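Local coordinates for FixK2 protein (Bradyrhizobium japonicum, PDB 4I2O), which binds DNA as a transcription factor of the CRP/FNR superfamily and probably regulates genes linked to nitrogen fixation, at residues G176-R184 and F213-R224. The protein carries 1 engineered substitution. Residues are numbered along the deposited sequence; the frame is centred on the assembly and turned at random.
Sequences GMMALPMSR and FSGARQIVLRNR. Engineered in segment 176-184: S183 (natural residue Cys). With nucleotides of chain C; nucleotides of chain D.
The guanidinium of R217 has one face against the other segment: M182 O sits above it near the rim, and the backbone N of the engineered S183 over its centre. Its edge is turned to the phosphate of DA7 of chain C. R217 NE gives a hydrogen bond of 2.8 Å to OP1 of DA7, and R217 NH2 adds a weak one. The R217 side chain is extended from CG to NE (chi2 -177°, chi3 -171°), which carries the group past L180 to that phosphate. Waters 3 and 4 both link R217 NH1 to P181 O. The R184 guanidinium has A216 O at its edge, in plane. R184 NH1 and NH2 both bond A216 O end-on, from the same face of its carbonyl plane, NH1 well above it and NH2 tilted less; NH2 to A216 O is 2.8 Å. R184 NE bonds DT8 OP2 of chain C at 2.9 Å, and NH2 also reaches OP1. An alanine in place of R184 is likely to leave A216 O and the DT8 phosphate without this link. The R224 guanidinium has L221 CB over one face and G176 O at its edge; NH2 bonds water 2, and NE forms a salt bridge with D169 of helix 157-172. Strand 218-221 lies between 177-179 and 211-213 in the small antiparallel sheet of the winged helix-turn-helix fold. M178 N bonds I219 O at 2.8 Å. L180 N to R217 O continues the ladder at 2.7 Å. On the face carrying M178 and I219, M178 CE packs tightly on I219 CG2 at 3.5 Å and also meets L221 CD2; helix 157-172 covers M178. L180 CD1 touches I219 CD1 at 3.8 Å.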
loop_
_atom_site.group_PDB
_atom_site.type_symbol
_atom_site.label_atom_id
_atom_site.label_comp_id
_atom_site.label_asym_id
_atom_site.label_seq_id
_atom_site.Cartn_x
_atom_site.Cartn_y
_atom_site.Cartn_z
ATOM N N GLY A 176 19.783 21.883 3.691
ATOM C CA GLY A 176 18.527 22.487 4.181
ATOM C C GLY A 176 17.379 22.800 3.236
ATOM O O GLY A 176 16.269 23.113 3.698
ATOM N N MET A 177 17.592 22.729 1.923
ATOM C CA MET A 177 16.555 23.161 0.970
ATOM C C MET A 177 16.176 22.009 0.056
ATOM O O MET A 177 17.049 21.215 -0.311
ATOM C CB MET A 177 17.065 24.368 0.116
ATOM C CG MET A 177 16.046 24.653 -1.034
ATOM S SD MET A 177 16.546 25.994 -2.111
ATOM C CE MET A 177 15.777 27.327 -1.154
ATOM N N MET A 178 14.867 21.871 -0.211
ATOM C CA MET A 178 14.306 20.860 -1.098
ATOM C C MET A 178 14.014 21.492 -2.438
ATOM O O MET A 178 13.215 22.437 -2.524
ATOM C CB MET A 178 12.926 20.421 -0.531
ATOM C CG MET A 178 13.004 20.148 0.888
ATOM S SD MET A 178 11.516 19.276 1.378
ATOM C CE MET A 178 10.433 20.633 1.779
ATOM N N ALA A 179 14.598 20.959 -3.491
ATOM C CA ALA A 179 14.229 21.384 -4.831
ATOM C C ALA A 179 13.305 20.291 -5.326
ATOM O O ALA A 179 13.749 19.161 -5.666
ATOM C CB ALA A 179 15.465 21.515 -5.734
ATOM N N LEU A 180 12.013 20.564 -5.301
ATOM C CA LEU A 180 11.036 19.505 -5.548
ATOM C C LEU A 180 10.938 19.370 -7.048
ATOM O O LEU A 180 10.923 20.406 -7.766
ATOM C CB LEU A 180 9.661 19.961 -5.029
ATOM C CG LEU A 180 9.513 19.893 -3.507
ATOM C CD1 LEU A 180 8.081 20.399 -3.168
ATOM C CD2 LEU A 180 9.814 18.498 -2.920
ATOM N N PRO A 181 10.947 18.139 -7.558
ATOM C CA PRO A 181 10.949 18.059 -9.037
ATOM C C PRO A 181 9.560 18.036 -9.644
ATOM O O PRO A 181 9.483 18.211 -10.884
ATOM C CB PRO A 181 11.611 16.709 -9.334
ATOM C CG PRO A 181 11.205 15.835 -8.073
ATOM C CD PRO A 181 11.384 16.868 -6.924
ATOM N N MET A 182 8.498 17.824 -8.844
ATOM C CA MET A 182 7.177 17.601 -9.373
ATOM C C MET A 182 6.192 18.788 -9.123
ATOM O O MET A 182 6.405 19.644 -8.206
ATOM C CB MET A 182 6.627 16.275 -8.737
ATOM C CG MET A 182 6.144 16.449 -7.279
ATOM S SD MET A 182 7.389 16.742 -6.032
ATOM C CE MET A 182 8.172 15.140 -5.758
ATOM N N SER A 183 5.135 18.803 -9.933
ATOM C CA SER A 183 4.090 19.807 -9.906
ATOM C C SER A 183 3.157 19.611 -8.734
ATOM O O SER A 183 3.183 18.571 -8.073
ATOM C CB SER A 183 3.244 19.674 -11.183
ATOM O OG SER A 183 2.576 18.409 -11.133
ATOM N N ARG A 184 2.299 20.603 -8.511
ATOM C CA ARG A 184 1.314 20.525 -7.449
ATOM C C ARG A 184 0.291 19.416 -7.750
ATOM O O ARG A 184 -0.287 18.762 -6.838
ATOM C CB ARG A 184 0.609 21.939 -7.308
ATOM C CG ARG A 184 1.593 23.098 -6.839
ATOM C CD ARG A 184 2.136 22.832 -5.404
ATOM N NE ARG A 184 2.729 24.066 -4.825
ATOM C CZ ARG A 184 4.032 24.266 -4.595
ATOM N NH1 ARG A 184 4.984 23.348 -4.918
ATOM N NH2 ARG A 184 4.385 25.414 -4.030
ATOM N N PHE A 213 9.915 29.850 0.846
ATOM C CA PHE A 213 9.917 29.546 -0.595
ATOM C C PHE A 213 10.978 30.359 -1.301
ATOM O O PHE A 213 11.256 31.502 -0.928
ATOM C CB PHE A 213 8.593 29.949 -1.271
ATOM C CG PHE A 213 7.437 29.028 -0.985
ATOM C CD1 PHE A 213 7.425 27.752 -1.510
ATOM C CD2 PHE A 213 6.342 29.489 -0.295
ATOM C CE1 PHE A 213 6.323 26.904 -1.272
ATOM C CE2 PHE A 213 5.252 28.676 -0.071
ATOM C CZ PHE A 213 5.263 27.371 -0.561
ATOM N N SER A 214 11.560 29.767 -2.343
ATOM C CA SER A 214 12.455 30.493 -3.241
ATOM C C SER A 214 11.963 30.181 -4.646
ATOM O O SER A 214 12.677 29.593 -5.466
ATOM C CB SER A 214 13.894 30.047 -3.058
ATOM O OG SER A 214 14.465 30.731 -1.966
ATOM N N GLY A 215 10.698 30.522 -4.887
ATOM C CA GLY A 215 9.997 29.972 -6.029
ATOM C C GLY A 215 9.180 28.781 -5.499
ATOM O O GLY A 215 9.478 28.221 -4.450
ATOM N N ALA A 216 8.170 28.373 -6.252
ATOM C CA ALA A 216 7.176 27.396 -5.741
ATOM C C ALA A 216 7.732 26.042 -5.370
ATOM O O ALA A 216 7.179 25.341 -4.477
ATOM C CB ALA A 216 6.042 27.219 -6.786
ATOM N N ARG A 217 8.729 25.573 -6.104
ATOM C CA ARG A 217 9.192 24.197 -5.858
ATOM C C ARG A 217 10.528 24.178 -5.135
ATOM O O ARG A 217 11.136 23.119 -5.024
ATOM C CB ARG A 217 9.376 23.450 -7.190
ATOM C CG ARG A 217 8.096 23.322 -8.008
ATOM C CD ARG A 217 8.319 22.512 -9.276
ATOM N NE ARG A 217 7.153 22.551 -10.179
ATOM C CZ ARG A 217 7.091 21.900 -11.347
ATOM N NH1 ARG A 217 8.137 21.193 -11.758
ATOM N NH2 ARG A 217 5.999 21.965 -12.132
ATOM N N GLN A 218 10.990 25.332 -4.658
ATOM C CA GLN A 218 12.226 25.369 -3.858
ATOM C C GLN A 218 11.817 25.710 -2.445
ATOM O O GLN A 218 11.458 26.826 -2.168
ATOM C CB GLN A 218 13.157 26.427 -4.389
ATOM C CG GLN A 218 13.495 26.160 -5.817
ATOM C CD GLN A 218 14.608 25.190 -5.918
ATOM O OE1 GLN A 218 15.313 24.913 -4.926
ATOM N NE2 GLN A 218 14.788 24.638 -7.107
ATOM N N ILE A 219 11.849 24.747 -1.543
ATOM C CA ILE A 219 11.198 24.931 -0.240
ATOM C C ILE A 219 12.216 24.682 0.847
ATOM O O ILE A 219 13.015 23.755 0.730
ATOM C CB ILE A 219 10.009 23.973 -0.064
ATOM C CG1 ILE A 219 8.867 24.377 -1.004
ATOM C CG2 ILE A 219 9.570 23.966 1.358
ATOM C CD1 ILE A 219 7.633 23.457 -0.985
ATOM N N VAL A 220 12.218 25.515 1.889
ATOM C CA VAL A 220 13.200 25.367 2.978
ATOM C C VAL A 220 12.326 25.190 4.199
ATOM O O VAL A 220 11.527 26.080 4.517
ATOM C CB VAL A 220 14.101 26.611 3.176
ATOM C CG1 VAL A 220 14.928 26.474 4.438
ATOM C CG2 VAL A 220 15.108 26.759 2.058
ATOM N N LEU A 221 12.421 24.046 4.875
ATOM C CA LEU A 221 11.674 23.883 6.129
ATOM C C LEU A 221 12.373 24.662 7.229
ATOM O O LEU A 221 13.553 24.441 7.517
ATOM C CB LEU A 221 11.586 22.410 6.548
ATOM C CG LEU A 221 10.956 21.507 5.519
ATOM C CD1 LEU A 221 10.856 20.087 6.156
ATOM C CD2 LEU A 221 9.532 22.065 5.202
ATOM N N ARG A 222 11.643 25.572 7.848
ATOM C CA ARG A 222 12.220 26.419 8.896
ATOM C C ARG A 222 12.078 25.857 10.309
ATOM O O ARG A 222 12.849 26.230 11.212
ATOM C CB ARG A 222 11.588 27.820 8.864
ATOM C CG ARG A 222 11.645 28.474 7.495
ATOM C CD ARG A 222 11.925 29.944 7.612
ATOM N NE ARG A 222 12.078 30.561 6.303
ATOM C CZ ARG A 222 13.189 30.509 5.576
ATOM N NH1 ARG A 222 14.252 29.859 6.035
ATOM N NH2 ARG A 222 13.238 31.111 4.388
ATOM N N ASN A 223 11.071 24.995 10.515
ATOM C CA ASN A 223 10.884 24.340 11.811
ATOM C C ASN A 223 10.314 22.946 11.593
ATOM O O ASN A 223 9.086 22.801 11.419
ATOM C CB ASN A 223 9.918 25.144 12.662
ATOM C CG ASN A 223 9.887 24.681 14.116
ATOM O OD1 ASN A 223 10.124 23.509 14.433
ATOM N ND2 ASN A 223 9.613 25.616 15.009
ATOM N N ARG A 224 11.183 21.924 11.568
ATOM C CA ARG A 224 10.718 20.571 11.299
ATOM C C ARG A 224 9.861 20.081 12.462
ATOM O O ARG A 224 8.916 19.341 12.251
ATOM C CB ARG A 224 11.897 19.608 11.031
ATOM C CG ARG A 224 12.697 20.006 9.773
ATOM C CD ARG A 224 14.007 19.194 9.603
ATOM N NE ARG A 224 14.597 19.436 8.293
ATOM C CZ ARG A 224 15.216 20.576 7.961
ATOM N NH1 ARG A 224 15.317 21.557 8.858
ATOM N NH2 ARG A 224 15.727 20.747 6.738
ATOM P P DA C 7 3.334 23.858 -10.171
ATOM O OP1 DA C 7 4.622 23.457 -9.563
ATOM O OP2 DA C 7 2.191 22.878 -10.264
ATOM O "O5'" DA C 7 2.727 25.122 -9.440
ATOM C "C5'" DA C 7 3.592 26.356 -9.264
ATOM C "C4'" DA C 7 2.695 27.407 -8.594
ATOM O "O4'" DA C 7 1.756 27.894 -9.583
ATOM C "C3'" DA C 7 1.895 26.898 -7.409
ATOM O "O3'" DA C 7 2.454 27.670 -6.294
ATOM C "C2'" DA C 7 0.412 27.278 -7.723
ATOM C "C1'" DA C 7 0.612 28.309 -8.868
ATOM N N9 DA C 7 -0.476 28.237 -9.844
ATOM C C8 DA C 7 -0.871 27.156 -10.590
ATOM N N7 DA C 7 -1.883 27.391 -11.410
ATOM C C5 DA C 7 -2.151 28.758 -11.221
ATOM C C6 DA C 7 -3.108 29.603 -11.780
ATOM N N6 DA C 7 -3.948 29.120 -12.713
ATOM N N1 DA C 7 -3.122 30.936 -11.391
ATOM C C2 DA C 7 -2.211 31.272 -10.438
ATOM N N3 DA C 7 -1.263 30.497 -9.818
ATOM C C4 DA C 7 -1.294 29.280 -10.271
ATOM P P DT C 8 1.757 27.582 -4.800
ATOM O OP1 DT C 8 2.847 28.066 -3.843
ATOM O OP2 DT C 8 0.957 26.362 -4.733
ATOM O "O5'" DT C 8 0.655 28.823 -4.808
ATOM C "C5'" DT C 8 1.240 30.107 -5.010
ATOM C "C4'" DT C 8 0.093 31.096 -5.094
ATOM O "O4'" DT C 8 -0.769 30.787 -6.214
ATOM C "C3'" DT C 8 -0.850 31.074 -3.873
ATOM O "O3'" DT C 8 -0.849 32.416 -3.458
ATOM C "C2'" DT C 8 -2.254 30.691 -4.326
ATOM C "C1'" DT C 8 -2.145 31.029 -5.792
ATOM N N1 DT C 8 -3.003 30.201 -6.747
ATOM C C2 DT C 8 -3.944 30.813 -7.582
ATOM O O2 DT C 8 -4.229 32.018 -7.566
ATOM N N3 DT C 8 -4.589 30.001 -8.460
ATOM C C4 DT C 8 -4.402 28.605 -8.577
ATOM O O4 DT C 8 -5.020 27.990 -9.450
ATOM C C5 DT C 8 -3.422 28.002 -7.684
ATOM C C7 DT C 8 -3.164 26.499 -7.741
ATOM C C6 DT C 8 -2.749 28.812 -6.822
ATOM P P DC D 28 9.886 30.019 -10.406
ATOM O OP1 DC D 28 8.556 29.980 -9.729
ATOM O OP2 DC D 28 10.990 29.223 -9.819
ATOM O "O5'" DC D 28 9.744 29.569 -11.937
ATOM C "C5'" DC D 28 10.895 29.354 -12.750
ATOM C "C4'" DC D 28 10.576 28.344 -13.840
ATOM O "O4'" DC D 28 9.650 28.940 -14.787
ATOM C "C3'" DC D 28 11.761 27.943 -14.699
ATOM O "O3'" DC D 28 11.445 26.800 -15.481
ATOM C "C2'" DC D 28 11.844 29.180 -15.578
ATOM C "C1'" DC D 28 10.372 29.339 -15.942
ATOM N N1 DC D 28 10.049 30.749 -16.274
ATOM C C2 DC D 28 9.452 31.103 -17.496
ATOM O O2 DC D 28 9.162 30.226 -18.318
ATOM N N3 DC D 28 9.202 32.417 -17.751
ATOM C C4 DC D 28 9.531 33.331 -16.840
ATOM N N4 DC D 28 9.276 34.611 -17.086
ATOM C C5 DC D 28 10.147 32.990 -15.610
ATOM C C6 DC D 28 10.390 31.702 -15.368
HETATM O O HOH W 1 13.927 21.822 3.797
HETATM O O HOH W 2 15.956 23.508 6.604
HETATM O O HOH W 3 7.929 18.813 -13.314
HETATM O O HOH W 4 10.960 20.868 -11.377
#